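Local structure of putative fusidic acid resistance protein (Staphylococcus aureus, 2YB5) at residues S127-Y132 with I149-V154; K131-K136 with E143-E148; K159-E164 with F195-N200; Q163-S168 with Y189-S194. The protein confers resistance to the antibiotic fusidic acid, probably by binding elongation factor G and helping to clear it from the ribosome. One frame throughout, in Å; residues are numbered along the deposited sequence.

Contact 1. Residues S127-Y132 with I149-V154; sequences SSNRKY and ISPNKV
Lys131 and Ile149 touch at two points along the lysine chain. Its CB sits 4.0 Å from Ile149 CG2. After an extended start the chain bends at chi3 (-70°) and chi4 (-64°), and CE comes to 3.8 Å from Ile149 CD1. The two side chains cross at a slant. NZ turns to other partners: Tyr192 O, Asn124 OD1 and Ser194 OG all receive hydrogen bonds from it, which satisfies the charged end of a buried side chain.

The backbone link is one hydrogen bond, Ile149 N to Asn129 O at 2.9 Å. Asn129 also sends OD1 to within 3.5 Å of Pro151 CD. Asn129 and Arg130 both face Asp125, which makes a G1 beta bulge at the turn between strands 121-125 and 130-136. Ile149 continues onto Ser168 of strand 167-172 and Ile190 of strand 186-191, while Lys131 packs on Phe170 and Ile190, so these side chains run along one face of the same sheet toward strands 167-172 and 186-191.

Contact 2. Residues K131-K136 with E143-E148; sequences KYIVYK and EGIYGE
Tyr135 and Glu143 are brought together by two first torsions. In Tyr135, CG stands between the backbone N and the carbonyl carbon (chi1 60°), which swings the ring across to the partner strand; in Glu143, CG is anti to the carbonyl carbon (chi1 -80°) and the chain runs on extended. Tyr135 OH then donates to Glu143 OE1 at 2.7 Å, using the anti lone pair of that oxygen, with ring and carboxylate planes 82° apart. The aliphatic part joins in, since Glu143 CB lies 3.5 Å from Tyr135 CZ, and Glu143 O sits over one face of the ring, offset toward its rim. Glu143 OE2 is bound by Asn137 ND2 of the connecting loop, so both carboxylate oxygens have a partner.

The two strands form an antiparallel beta hairpin, the second and third strands of a five-stranded sheet in the treble-clef zinc-finger family region. Lys131 with Gly147, Ile133 with Ile145 and Tyr135 with Glu143 are hydrogen-bonded pairs, each closed by two N-H to O=C bonds; Ile133 N to Ile145 O measures 2.9 Å. Tyr132 with Tyr146 and Val134 with Gly144 are the non-hydrogen-bonded pairs between them.

On the face carrying Ile133 and Ile145, Ile133 CB meets Ile145 CG2 at 3.9 Å, and helix 204-214 packs there through Leu207, Ile211 and Ile214. On the other face, Tyr132 and Tyr146 lie side by side pointing the same way, the Tyr132 CD1 to Tyr146 CB distance being 3.5 Å and the rings obliquely set. Phe99 meets the Tyr132 ring edge-to-face.

Contact 3. Residues K159-E164 with F195-N200; sequences KICNQE and FKCNQN. With ZN (zinc ion), chain C.
The side-chain amides of Gln163 and Asn200 are stacked, their planes 24° apart, with the two side chains passing each other at a slant. Gln163 NE2 lies 3.5 Å from Asn200 CB, which places the glutamine amide against the base of the asparagine as well as its flat end. This pair flanks the zinc site of a treble-clef zinc finger, in which the loop 159-164 supplies one cysteine and helix 194-200 another.

Cys161 SG and Cys197 SG each bind the zinc ion at 2.4 Å, and Cys158 and Cys191 complete the four-cysteine site. In Cys197, SG is anti to the backbone N (chi1 -168°), which directs it from the helix to the metal; Ile160 CG2 packs on that sulfur at 3.9 Å. Cys161 SG also accepts two weak hydrogen bonds, from Asn200 ND2 across the contact and from Gln163 N within its own loop. Both are long but nearly straight, and N-H groups directed at a thiolate sulfur would be expected to ease its negative charge. Ile160 also packs on Leu207 and Phe210 of helix 204-214.

A water also bridges the two segments. Its 2.5 Å separation from Glu164 O is unusually short, so its exact place is doubtful. It accepts a weak hydrogen bond from Lys196 NZ, at 3.2 Å, and another from Asn200 ND2, at 3.0 Å.

Contact 4. Residues Q163-S168 with Y189-S194; sequences QESDTS and YICYDS. With ZN (zinc ion), chain C.
Segments 163-168 and 189-194 meet with their touching parts directed 103° apart. The chain turns a corner at Asp166, and the strands before and after it belong to different sheets or faces. Here the treble-clef zinc finger passes from its beta hairpin to the helix that follows Cys191. Ser168 and Ile190 form an antiparallel hydrogen-bonded pair, Ser168 N reaching Ile190 O at 2.9 Å and Ile190 N returning to Ser168 O. Thr167 and Cys191 form the adjoining non-hydrogen-bonded pair. Beyond it Tyr192 N donates almost straight, at 176°, to Asp166 O, 3.0 Å away. A water donates to the same Asp166 O and accepts from Asp193 N, so the water links that carbonyl to the start of helix 194-200, where Asp193 is the N-cap and its OD1 binds Phe195 N.

Thr167 and Tyr189 cross at about a right angle, OG1 of Thr167 lying 3.7 Å from Tyr189 CD2 while hydrogen-bonding Val154 O. Ser168 OG lies 3.5 Å from Tyr192 CD1 and has Ser150 O as its polar partner. Cys191 SG, anti to its own carbonyl carbon (chi1 -64°), binds the zinc ion at 2.1 Å, and Ser165 OG lies 3.2 Å from that sulfur.

Overall arrangement
Contacts 1 and 2 share Lys131 and Tyr132 on strand 130-136: contact 2 is the buried, regularly paired body of the hairpin, contact 1 its partly exposed end, with a single backbone bond. Contacts 3 and 4 share Gln163 and Glu164 and both touch the zinc ion, their centres about 7 Å apart. Metal bonds and weak N-H to sulfur bonds mark the partly exposed contact 3, whereas contact 4 is buried and mixes strand pairing with one metal ligand. Lys131 joins the hairpin contacts to contact 4, near the metal site; contact 3 touches neither contact 1 nor contact 2.

Contact 1. Residues S127-Y132 with I149-V154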
loop_
_atom_site.group_PDB
_atom_site.type_symbol
_atom_site.label_atom_id
_atom_site.label_comp_id
_atom_site.label_asym_id
_atom_site.label_seq_id
_atom_site.Cartn_x
_atom_site.Cartn_y
_atom_site.Cartn_z
ATOM N N SER A 127 21.658 -12.053 -2.314
ATOM C CA SER A 127 23.113 -12.293 -2.304
ATOM C C SER A 127 23.860 -11.424 -1.275
ATOM O O SER A 127 24.962 -11.772 -0.857
ATOM C CB SER A 127 23.717 -12.144 -3.712
ATOM O OG SER A 127 23.409 -10.896 -4.307
ATOM N N SER A 128 23.248 -10.313 -0.858
ATOM C CA SER A 128 23.799 -9.443 0.189
ATOM C C SER A 128 22.824 -9.284 1.358
ATOM O O SER A 128 23.019 -8.439 2.242
ATOM C CB SER A 128 24.183 -8.073 -0.395
ATOM O OG SER A 128 23.398 -7.742 -1.530
ATOM N N ASN A 129 21.788 -10.124 1.366
ATOM C CA ASN A 129 20.747 -10.087 2.379
ATOM C C ASN A 129 20.212 -8.671 2.608
ATOM O O ASN A 129 20.126 -8.180 3.723
ATOM C CB ASN A 129 21.260 -10.742 3.654
ATOM C CG ASN A 129 21.397 -12.245 3.498
ATOM O OD1 ASN A 129 20.393 -12.959 3.427
ATOM N ND2 ASN A 129 22.632 -12.732 3.405
ATOM N N ARG A 130 19.836 -8.036 1.514
ATOM C CA ARG A 130 19.457 -6.637 1.519
ATOM C C ARG A 130 18.030 -6.480 0.997
ATOM O O ARG A 130 17.564 -7.297 0.205
ATOM C CB ARG A 130 20.441 -5.875 0.631
ATOM C CG ARG A 130 20.332 -4.362 0.685
ATOM C CD ARG A 130 21.484 -3.721 -0.093
ATOM N NE ARG A 130 22.760 -3.839 0.611
ATOM C CZ ARG A 130 23.909 -3.305 0.199
ATOM N NH1 ARG A 130 23.971 -2.594 -0.923
ATOM N NH2 ARG A 130 25.004 -3.474 0.921
ATOM N N LYS A 131 17.336 -5.449 1.473
ATOM C CA LYS A 131 16.117 -4.970 0.827
ATOM C C LYS A 131 16.322 -3.506 0.479
ATOM O O LYS A 131 16.877 -2.743 1.274
ATOM C CB LYS A 131 14.859 -5.132 1.711
ATOM C CG LYS A 131 13.560 -4.601 1.067
ATOM C CD LYS A 131 12.376 -4.539 2.017
ATOM C CE LYS A 131 11.827 -5.907 2.436
ATOM N NZ LYS A 131 11.269 -6.654 1.270
ATOM N N TYR A 132 15.875 -3.147 -0.720
ATOM C CA TYR A 132 15.848 -1.782 -1.201
ATOM C C TYR A 132 14.399 -1.323 -1.228
ATOM O O TYR A 132 13.514 -2.103 -1.596
ATOM C CB TYR A 132 16.385 -1.730 -2.630
ATOM C CG TYR A 132 17.843 -2.025 -2.763
ATOM C CD1 TYR A 132 18.777 -1.013 -2.640
ATOM C CD2 TYR A 132 18.295 -3.308 -3.039
ATOM C CE1 TYR A 132 20.107 -1.259 -2.776
ATOM C CE2 TYR A 132 19.640 -3.567 -3.179
ATOM C CZ TYR A 132 20.542 -2.535 -3.042
ATOM O OH TYR A 132 21.888 -2.756 -3.177
ATOM N N ILE A 149 18.191 -7.438 5.791
ATOM C CA ILE A 149 17.007 -8.156 6.229
ATOM C C ILE A 149 17.296 -9.663 6.230
ATOM O O ILE A 149 17.640 -10.236 5.204
ATOM C CB ILE A 149 15.776 -7.779 5.357
ATOM C CG1 ILE A 149 14.483 -8.284 6.011
ATOM C CG2 ILE A 149 15.933 -8.287 3.922
ATOM C CD1 ILE A 149 13.210 -7.608 5.506
ATOM N N SER A 150 17.204 -10.299 7.397
ATOM C CA SER A 150 17.469 -11.730 7.480
ATOM C C SER A 150 16.368 -12.521 6.767
ATOM O O SER A 150 15.193 -12.182 6.885
ATOM C CB SER A 150 17.564 -12.185 8.922
ATOM O OG SER A 150 18.043 -13.516 8.968
ATOM N N PRO A 151 16.748 -13.578 6.021
ATOM C CA PRO A 151 15.767 -14.382 5.304
ATOM C C PRO A 151 15.023 -15.348 6.212
ATOM O O PRO A 151 14.084 -16.008 5.769
ATOM C CB PRO A 151 16.623 -15.141 4.284
ATOM C CG PRO A 151 17.931 -15.326 4.978
ATOM C CD PRO A 151 18.116 -14.100 5.840
ATOM N N ASN A 152 15.448 -15.430 7.470
ATOM C CA ASN A 152 14.746 -16.211 8.477
ATOM C C ASN A 152 13.590 -15.379 9.032
ATOM O O ASN A 152 13.805 -14.435 9.789
ATOM C CB ASN A 152 15.719 -16.641 9.577
ATOM C CG ASN A 152 16.898 -17.447 9.036
ATOM O OD1 ASN A 152 16.817 -18.065 7.968
ATOM N ND2 ASN A 152 18.002 -17.436 9.772
ATOM N N LYS A 153 12.369 -15.730 8.636
ATOM C CA LYS A 153 11.186 -14.905 8.897
ATOM C C LYS A 153 10.495 -15.329 10.179
ATOM O O LYS A 153 10.564 -16.492 10.561
ATOM C CB LYS A 153 10.199 -14.993 7.720
ATOM C CG LYS A 153 10.833 -14.667 6.365
ATOM C CD LYS A 153 9.848 -14.754 5.201
ATOM C CE LYS A 153 9.316 -16.171 4.999
ATOM N NZ LYS A 153 8.727 -16.359 3.641
ATOM N N VAL A 154 9.840 -14.377 10.844
ATOM C CA VAL A 154 9.021 -14.659 12.028
ATOM C C VAL A 154 7.680 -13.925 11.911
ATOM O O VAL A 154 7.619 -12.778 11.445
ATOM C CB VAL A 154 9.729 -14.263 13.352
ATOM C CG1 VAL A 154 11.014 -15.065 13.542
ATOM C CG2 VAL A 154 10.024 -12.782 13.407
#

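Contact 2. Residues K131-K136 with E143-E148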
loop_
_atom_site.group_PDB
_atom_site.type_symbol
_atom_site.label_atom_id
_atom_site.label_comp_id
_atom_site.label_asym_id
_atom_site.label_seq_id
_atom_site.Cartn_x
_atom_site.Cartn_y
_atom_site.Cartn_z
ATOM N N LYS A 131 17.336 -5.449 1.473
ATOM C CA LYS A 131 16.117 -4.970 0.827
ATOM C C LYS A 131 16.322 -3.506 0.479
ATOM O O LYS A 131 16.877 -2.743 1.274
ATOM C CB LYS A 131 14.859 -5.132 1.711
ATOM C CG LYS A 131 13.560 -4.601 1.067
ATOM C CD LYS A 131 12.376 -4.539 2.017
ATOM C CE LYS A 131 11.827 -5.907 2.436
ATOM N NZ LYS A 131 11.269 -6.654 1.270
ATOM N N TYR A 132 15.875 -3.147 -0.720
ATOM C CA TYR A 132 15.848 -1.782 -1.201
ATOM C C TYR A 132 14.399 -1.323 -1.228
ATOM O O TYR A 132 13.514 -2.103 -1.596
ATOM C CB TYR A 132 16.385 -1.730 -2.630
ATOM C CG TYR A 132 17.843 -2.025 -2.763
ATOM C CD1 TYR A 132 18.777 -1.013 -2.640
ATOM C CD2 TYR A 132 18.295 -3.308 -3.039
ATOM C CE1 TYR A 132 20.107 -1.259 -2.776
ATOM C CE2 TYR A 132 19.640 -3.567 -3.179
ATOM C CZ TYR A 132 20.542 -2.535 -3.042
ATOM O OH TYR A 132 21.888 -2.756 -3.177
ATOM N N ILE A 133 14.158 -0.067 -0.855
ATOM C CA ILE A 133 12.818 0.506 -0.857
ATOM C C ILE A 133 12.853 1.868 -1.537
ATOM O O ILE A 133 13.608 2.720 -1.127
ATOM C CB ILE A 133 12.257 0.641 0.580
ATOM C CG1 ILE A 133 11.860 -0.738 1.123
ATOM C CG2 ILE A 133 11.064 1.608 0.623
ATOM C CD1 ILE A 133 11.850 -0.841 2.673
ATOM N N VAL A 134 12.053 2.048 -2.583
ATOM C CA VAL A 134 11.963 3.307 -3.311
ATOM C C VAL A 134 10.509 3.790 -3.276
ATOM O O VAL A 134 9.572 2.990 -3.366
ATOM C CB VAL A 134 12.469 3.159 -4.776
ATOM C CG1 VAL A 134 12.183 4.409 -5.611
ATOM C CG2 VAL A 134 13.982 2.841 -4.785
ATOM N N TYR A 135 10.351 5.100 -3.121
ATOM C CA TYR A 135 9.055 5.756 -3.003
ATOM C C TYR A 135 9.162 7.236 -3.386
ATOM O O TYR A 135 10.267 7.780 -3.560
ATOM C CB TYR A 135 8.521 5.622 -1.565
ATOM C CG TYR A 135 9.440 6.244 -0.529
ATOM C CD1 TYR A 135 9.309 7.583 -0.183
ATOM C CD2 TYR A 135 10.454 5.506 0.082
ATOM C CE1 TYR A 135 10.150 8.166 0.752
ATOM C CE2 TYR A 135 11.310 6.083 0.996
ATOM C CZ TYR A 135 11.144 7.418 1.330
ATOM O OH TYR A 135 11.961 8.027 2.232
ATOM N N LYS A 136 8.002 7.867 -3.528
ATOM C CA LYS A 136 7.901 9.314 -3.725
ATOM C C LYS A 136 7.626 9.979 -2.384
ATOM O O LYS A 136 6.779 9.508 -1.626
ATOM C CB LYS A 136 6.758 9.642 -4.675
ATOM C CG LYS A 136 6.984 9.226 -6.114
ATOM C CD LYS A 136 7.998 10.106 -6.821
ATOM C CE LYS A 136 7.927 9.941 -8.335
ATOM N NZ LYS A 136 6.843 10.776 -8.946
ATOM N N GLU A 143 12.725 9.103 -3.279
ATOM C CA GLU A 143 13.676 8.823 -2.222
ATOM C C GLU A 143 13.859 7.317 -2.176
ATOM O O GLU A 143 13.063 6.566 -2.746
ATOM C CB GLU A 143 13.169 9.331 -0.869
ATOM C CG GLU A 143 13.381 10.822 -0.667
ATOM C CD GLU A 143 12.725 11.349 0.588
ATOM O OE1 GLU A 143 12.149 10.542 1.360
ATOM O OE2 GLU A 143 12.784 12.579 0.795
ATOM N N GLY A 144 14.914 6.886 -1.499
ATOM C CA GLY A 144 15.206 5.479 -1.350
ATOM C C GLY A 144 16.027 5.212 -0.104
ATOM O O GLY A 144 16.776 6.078 0.385
ATOM N N ILE A 145 15.878 3.999 0.407
ATOM C CA ILE A 145 16.613 3.533 1.563
ATOM C C ILE A 145 16.912 2.059 1.309
ATOM O O ILE A 145 16.223 1.421 0.520
ATOM C CB ILE A 145 15.750 3.727 2.837
ATOM C CG1 ILE A 145 16.588 3.598 4.104
ATOM C CG2 ILE A 145 14.591 2.734 2.856
ATOM C CD1 ILE A 145 15.776 3.772 5.400
ATOM N N TYR A 146 17.939 1.520 1.952
ATOM C CA TYR A 146 18.163 0.074 1.950
ATOM C C TYR A 146 18.728 -0.381 3.286
ATOM O O TYR A 146 19.219 0.427 4.065
ATOM C CB TYR A 146 19.092 -0.355 0.815
ATOM C CG TYR A 146 20.545 0.040 0.960
ATOM C CD1 TYR A 146 21.457 -0.791 1.617
ATOM C CD2 TYR A 146 21.020 1.218 0.407
ATOM C CE1 TYR A 146 22.794 -0.433 1.744
ATOM C CE2 TYR A 146 22.359 1.579 0.514
ATOM C CZ TYR A 146 23.240 0.756 1.183
ATOM O OH TYR A 146 24.560 1.126 1.288
ATOM N N GLY A 147 18.649 -1.682 3.536
ATOM C CA GLY A 147 19.173 -2.247 4.763
ATOM C C GLY A 147 19.243 -3.753 4.725
ATOM O O GLY A 147 18.782 -4.383 3.770
ATOM N N GLU A 148 19.830 -4.319 5.772
ATOM C CA GLU A 148 19.925 -5.761 5.936
ATOM C C GLU A 148 18.600 -6.343 6.418
ATOM O O GLU A 148 17.960 -5.817 7.349
ATOM C CB GLU A 148 21.036 -6.125 6.938
ATOM C CG GLU A 148 21.353 -7.636 6.977
ATOM C CD GLU A 148 22.513 -7.996 7.897
ATOM O OE1 GLU A 148 23.666 -7.605 7.595
ATOM O OE2 GLU A 148 22.268 -8.674 8.923
#

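Contact 3. Residues K159-E164 with F195-N200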
loop_
_atom_site.group_PDB
_atom_site.type_symbol
_atom_site.label_atom_id
_atom_site.label_comp_id
_atom_site.label_asym_id
_atom_site.label_seq_id
_atom_site.Cartn_x
_atom_site.Cartn_y
_atom_site.Cartn_z
ATOM N N LYS A 159 5.781 -3.278 10.741
ATOM C CA LYS A 159 5.690 -1.886 11.175
ATOM C C LYS A 159 5.496 -0.852 10.056
ATOM O O LYS A 159 5.500 0.346 10.329
ATOM C CB LYS A 159 6.871 -1.533 12.075
ATOM C CG LYS A 159 6.909 -2.388 13.353
ATOM C CD LYS A 159 5.693 -2.177 14.266
ATOM C CE LYS A 159 5.736 -3.113 15.473
ATOM N NZ LYS A 159 4.536 -2.992 16.360
ATOM N N ILE A 160 5.295 -1.299 8.813
ATOM C CA ILE A 160 4.870 -0.399 7.749
ATOM C C ILE A 160 3.350 -0.436 7.556
ATOM O O ILE A 160 2.689 0.589 7.655
ATOM C CB ILE A 160 5.583 -0.708 6.437
ATOM C CG1 ILE A 160 7.055 -0.297 6.539
ATOM C CG2 ILE A 160 4.914 0.028 5.263
ATOM C CD1 ILE A 160 7.914 -0.884 5.486
ATOM N N CYS A 161 2.800 -1.613 7.277
ATOM C CA CYS A 161 1.387 -1.747 6.984
ATOM C C CYS A 161 0.569 -2.057 8.236
ATOM O O CYS A 161 -0.652 -2.054 8.176
ATOM C CB CYS A 161 1.160 -2.843 5.935
ATOM S SG CYS A 161 1.627 -4.514 6.465
ATOM N N ASN A 162 1.258 -2.342 9.345
ATOM C CA ASN A 162 0.653 -2.653 10.642
ATOM C C ASN A 162 -0.149 -3.950 10.713
ATOM O O ASN A 162 -0.785 -4.202 11.722
ATOM C CB ASN A 162 -0.208 -1.484 11.150
ATOM C CG ASN A 162 0.612 -0.254 11.482
ATOM O OD1 ASN A 162 0.198 0.875 11.211
ATOM N ND2 ASN A 162 1.767 -0.463 12.091
ATOM N N GLN A 163 -0.108 -4.788 9.680
ATOM C CA GLN A 163 -0.818 -6.068 9.732
ATOM C C GLN A 163 0.121 -7.222 10.096
ATOM O O GLN A 163 1.346 -7.061 10.121
ATOM C CB GLN A 163 -1.533 -6.332 8.406
ATOM C CG GLN A 163 -2.537 -5.217 8.061
ATOM C CD GLN A 163 -3.591 -5.629 7.054
ATOM O OE1 GLN A 163 -3.986 -6.792 6.985
ATOM N NE2 GLN A 163 -4.067 -4.662 6.271
ATOM N N GLU A 164 -0.462 -8.385 10.382
ATOM C CA GLU A 164 0.316 -9.575 10.703
ATOM C C GLU A 164 0.786 -10.208 9.399
ATOM O O GLU A 164 -0.006 -10.356 8.466
ATOM C CB GLU A 164 -0.512 -10.574 11.531
ATOM C CG GLU A 164 0.336 -11.499 12.391
ATOM C CD GLU A 164 -0.478 -12.532 13.174
ATOM O OE1 GLU A 164 -1.542 -12.974 12.682
ATOM O OE2 GLU A 164 -0.040 -12.911 14.281
ATOM N N PHE A 195 5.610 -6.757 -1.771
ATOM C CA PHE A 195 4.423 -6.782 -2.624
ATOM C C PHE A 195 3.181 -7.169 -1.839
ATOM O O PHE A 195 2.121 -6.570 -2.021
ATOM C CB PHE A 195 4.670 -7.653 -3.858
ATOM C CG PHE A 195 5.806 -7.134 -4.692
ATOM C CD1 PHE A 195 5.587 -6.133 -5.620
ATOM C CD2 PHE A 195 7.111 -7.566 -4.463
ATOM C CE1 PHE A 195 6.641 -5.607 -6.363
ATOM C CE2 PHE A 195 8.170 -7.039 -5.194
ATOM C CZ PHE A 195 7.932 -6.058 -6.147
ATOM N N LYS A 196 3.318 -8.124 -0.925
ATOM C CA LYS A 196 2.240 -8.438 0.013
ATOM C C LYS A 196 1.943 -7.245 0.927
ATOM O O LYS A 196 0.778 -6.892 1.131
ATOM C CB LYS A 196 2.596 -9.657 0.851
ATOM C CG LYS A 196 1.467 -10.140 1.765
ATOM C CD LYS A 196 1.991 -10.986 2.922
ATOM C CE LYS A 196 0.831 -11.464 3.806
ATOM N NZ LYS A 196 1.289 -12.138 5.054
ATOM N N CYS A 197 2.996 -6.646 1.480
ATOM C CA CYS A 197 2.898 -5.389 2.254
ATOM C C CYS A 197 2.067 -4.309 1.541
ATOM O O CYS A 197 1.184 -3.692 2.142
ATOM C CB CYS A 197 4.301 -4.812 2.508
ATOM S SG CYS A 197 4.359 -3.477 3.720
ATOM N N ASN A 198 2.371 -4.095 0.266
ATOM C CA ASN A 198 1.688 -3.075 -0.534
ATOM C C ASN A 198 0.204 -3.353 -0.780
ATOM O O ASN A 198 -0.558 -2.424 -1.023
ATOM C CB ASN A 198 2.414 -2.853 -1.856
ATOM C CG ASN A 198 3.550 -1.866 -1.724
ATOM O OD1 ASN A 198 3.328 -0.656 -1.764
ATOM N ND2 ASN A 198 4.782 -2.375 -1.558
ATOM N N GLN A 199 -0.193 -4.628 -0.695
ATOM C CA GLN A 199 -1.614 -5.013 -0.706
ATOM C C GLN A 199 -2.311 -4.628 0.598
ATOM O O GLN A 199 -3.520 -4.415 0.610
ATOM C CB GLN A 199 -1.787 -6.526 -0.943
ATOM C CG GLN A 199 -1.301 -7.032 -2.304
ATOM C CD GLN A 199 -2.130 -6.508 -3.455
ATOM O OE1 GLN A 199 -2.198 -5.300 -3.685
ATOM N NE2 GLN A 199 -2.773 -7.415 -4.193
ATOM N N ASN A 200 -1.550 -4.548 1.687
ATOM C CA ASN A 200 -2.087 -4.185 2.997
ATOM C C ASN A 200 -1.992 -2.690 3.315
ATOM O O ASN A 200 -2.692 -2.198 4.199
ATOM C CB ASN A 200 -1.325 -4.924 4.113
ATOM C CG ASN A 200 -1.208 -6.432 3.872
ATOM O OD1 ASN A 200 -2.035 -7.037 3.166
ATOM N ND2 ASN A 200 -0.162 -7.046 4.469
HETATM ZN ZN ZN C . 3.842 -4.829 5.669
HETATM O O HOH W 1 -0.182 -9.519 6.153
#

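Contact 4. Residues Q163-S168 with Y189-S194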
loop_
_atom_site.group_PDB
_atom_site.type_symbol
_atom_site.label_atom_id
_atom_site.label_comp_id
_atom_site.label_asym_id
_atom_site.label_seq_id
_atom_site.Cartn_x
_atom_site.Cartn_y
_atom_site.Cartn_z
ATOM N N GLN A 163 -0.108 -4.788 9.680
ATOM C CA GLN A 163 -0.818 -6.068 9.732
ATOM C C GLN A 163 0.121 -7.222 10.096
ATOM O O GLN A 163 1.346 -7.061 10.121
ATOM C CB GLN A 163 -1.533 -6.332 8.406
ATOM C CG GLN A 163 -2.537 -5.217 8.061
ATOM C CD GLN A 163 -3.591 -5.629 7.054
ATOM O OE1 GLN A 163 -3.986 -6.792 6.985
ATOM N NE2 GLN A 163 -4.067 -4.662 6.271
ATOM N N GLU A 164 -0.462 -8.385 10.382
ATOM C CA GLU A 164 0.316 -9.575 10.703
ATOM C C GLU A 164 0.786 -10.208 9.399
ATOM O O GLU A 164 -0.006 -10.356 8.466
ATOM C CB GLU A 164 -0.512 -10.574 11.531
ATOM C CG GLU A 164 0.336 -11.499 12.391
ATOM C CD GLU A 164 -0.478 -12.532 13.174
ATOM O OE1 GLU A 164 -1.542 -12.974 12.682
ATOM O OE2 GLU A 164 -0.040 -12.911 14.281
ATOM N N SER A 165 2.070 -10.551 9.322
ATOM C CA SER A 165 2.635 -11.163 8.118
ATOM C C SER A 165 3.914 -11.933 8.437
ATOM O O SER A 165 4.342 -11.985 9.589
ATOM C CB SER A 165 2.931 -10.092 7.059
ATOM O OG SER A 165 4.178 -9.469 7.283
ATOM N N ASP A 166 4.513 -12.530 7.409
ATOM C CA ASP A 166 5.840 -13.118 7.542
ATOM C C ASP A 166 6.829 -11.963 7.504
ATOM O O ASP A 166 7.011 -11.333 6.461
ATOM C CB ASP A 166 6.119 -14.117 6.421
ATOM C CG ASP A 166 5.201 -15.337 6.469
ATOM O OD1 ASP A 166 4.879 -15.818 7.571
ATOM O OD2 ASP A 166 4.808 -15.818 5.386
ATOM N N THR A 167 7.435 -11.666 8.651
ATOM C CA THR A 167 8.251 -10.476 8.815
ATOM C C THR A 167 9.716 -10.814 9.065
ATOM O O THR A 167 10.053 -11.932 9.440
ATOM C CB THR A 167 7.743 -9.608 9.989
ATOM O OG1 THR A 167 8.107 -10.220 11.230
ATOM C CG2 THR A 167 6.219 -9.430 9.923
ATOM N N SER A 168 10.584 -9.841 8.832
ATOM C CA SER A 168 11.981 -9.946 9.239
ATOM C C SER A 168 12.463 -8.579 9.657
ATOM O O SER A 168 11.869 -7.550 9.295
ATOM C CB SER A 168 12.863 -10.438 8.105
ATOM O OG SER A 168 12.421 -11.687 7.620
ATOM N N TYR A 189 10.765 -4.714 12.427
ATOM C CA TYR A 189 10.218 -5.840 11.688
ATOM C C TYR A 189 9.200 -5.370 10.644
ATOM O O TYR A 189 8.269 -4.641 10.961
ATOM C CB TYR A 189 9.598 -6.874 12.645
ATOM C CG TYR A 189 10.666 -7.687 13.380
ATOM C CD1 TYR A 189 11.258 -7.209 14.549
ATOM C CD2 TYR A 189 11.100 -8.917 12.888
ATOM C CE1 TYR A 189 12.240 -7.937 15.214
ATOM C CE2 TYR A 189 12.086 -9.656 13.554
ATOM C CZ TYR A 189 12.649 -9.157 14.710
ATOM O OH TYR A 189 13.619 -9.882 15.363
ATOM N N ILE A 190 9.409 -5.807 9.403
ATOM C CA ILE A 190 8.524 -5.498 8.293
ATOM C C ILE A 190 8.275 -6.740 7.431
ATOM O O ILE A 190 8.983 -7.746 7.550
ATOM C CB ILE A 190 9.099 -4.379 7.393
ATOM C CG1 ILE A 190 10.435 -4.814 6.763
ATOM C CG2 ILE A 190 9.244 -3.075 8.177
ATOM C CD1 ILE A 190 11.053 -3.776 5.807
ATOM N N CYS A 191 7.284 -6.640 6.548
ATOM C CA CYS A 191 6.947 -7.718 5.630
ATOM C C CYS A 191 8.192 -8.082 4.826
ATOM O O CYS A 191 8.828 -7.219 4.234
ATOM C CB CYS A 191 5.824 -7.294 4.683
ATOM S SG CYS A 191 4.160 -6.917 5.432
ATOM N N TYR A 192 8.558 -9.360 4.827
ATOM C CA TYR A 192 9.649 -9.820 3.993
ATOM C C TYR A 192 9.358 -9.528 2.516
ATOM O O TYR A 192 10.234 -9.091 1.768
ATOM C CB TYR A 192 9.867 -11.318 4.162
ATOM C CG TYR A 192 11.144 -11.765 3.504
ATOM C CD1 TYR A 192 12.370 -11.460 4.079
ATOM C CD2 TYR A 192 11.133 -12.451 2.289
ATOM C CE1 TYR A 192 13.558 -11.840 3.478
ATOM C CE2 TYR A 192 12.316 -12.841 1.685
ATOM C CZ TYR A 192 13.527 -12.523 2.286
ATOM O OH TYR A 192 14.722 -12.901 1.728
ATOM N N ASP A 193 8.116 -9.792 2.125
ATOM C CA ASP A 193 7.631 -9.579 0.771
ATOM C C ASP A 193 6.889 -8.235 0.694
ATOM O O ASP A 193 5.757 -8.116 1.147
ATOM C CB ASP A 193 6.701 -10.741 0.393
ATOM C CG ASP A 193 6.076 -10.577 -0.963
ATOM O OD1 ASP A 193 6.428 -9.636 -1.699
ATOM O OD2 ASP A 193 5.214 -11.404 -1.298
ATOM N N SER A 194 7.550 -7.230 0.122
ATOM C CA SER A 194 7.007 -5.882 0.037
ATOM C C SER A 194 5.770 -5.803 -0.855
ATOM O O SER A 194 4.953 -4.895 -0.700
ATOM C CB SER A 194 8.081 -4.915 -0.458
ATOM O OG SER A 194 9.176 -4.900 0.447
HETATM ZN ZN ZN C . 3.842 -4.829 5.669
HETATM O O HOH W 2 6.142 -11.021 3.939
#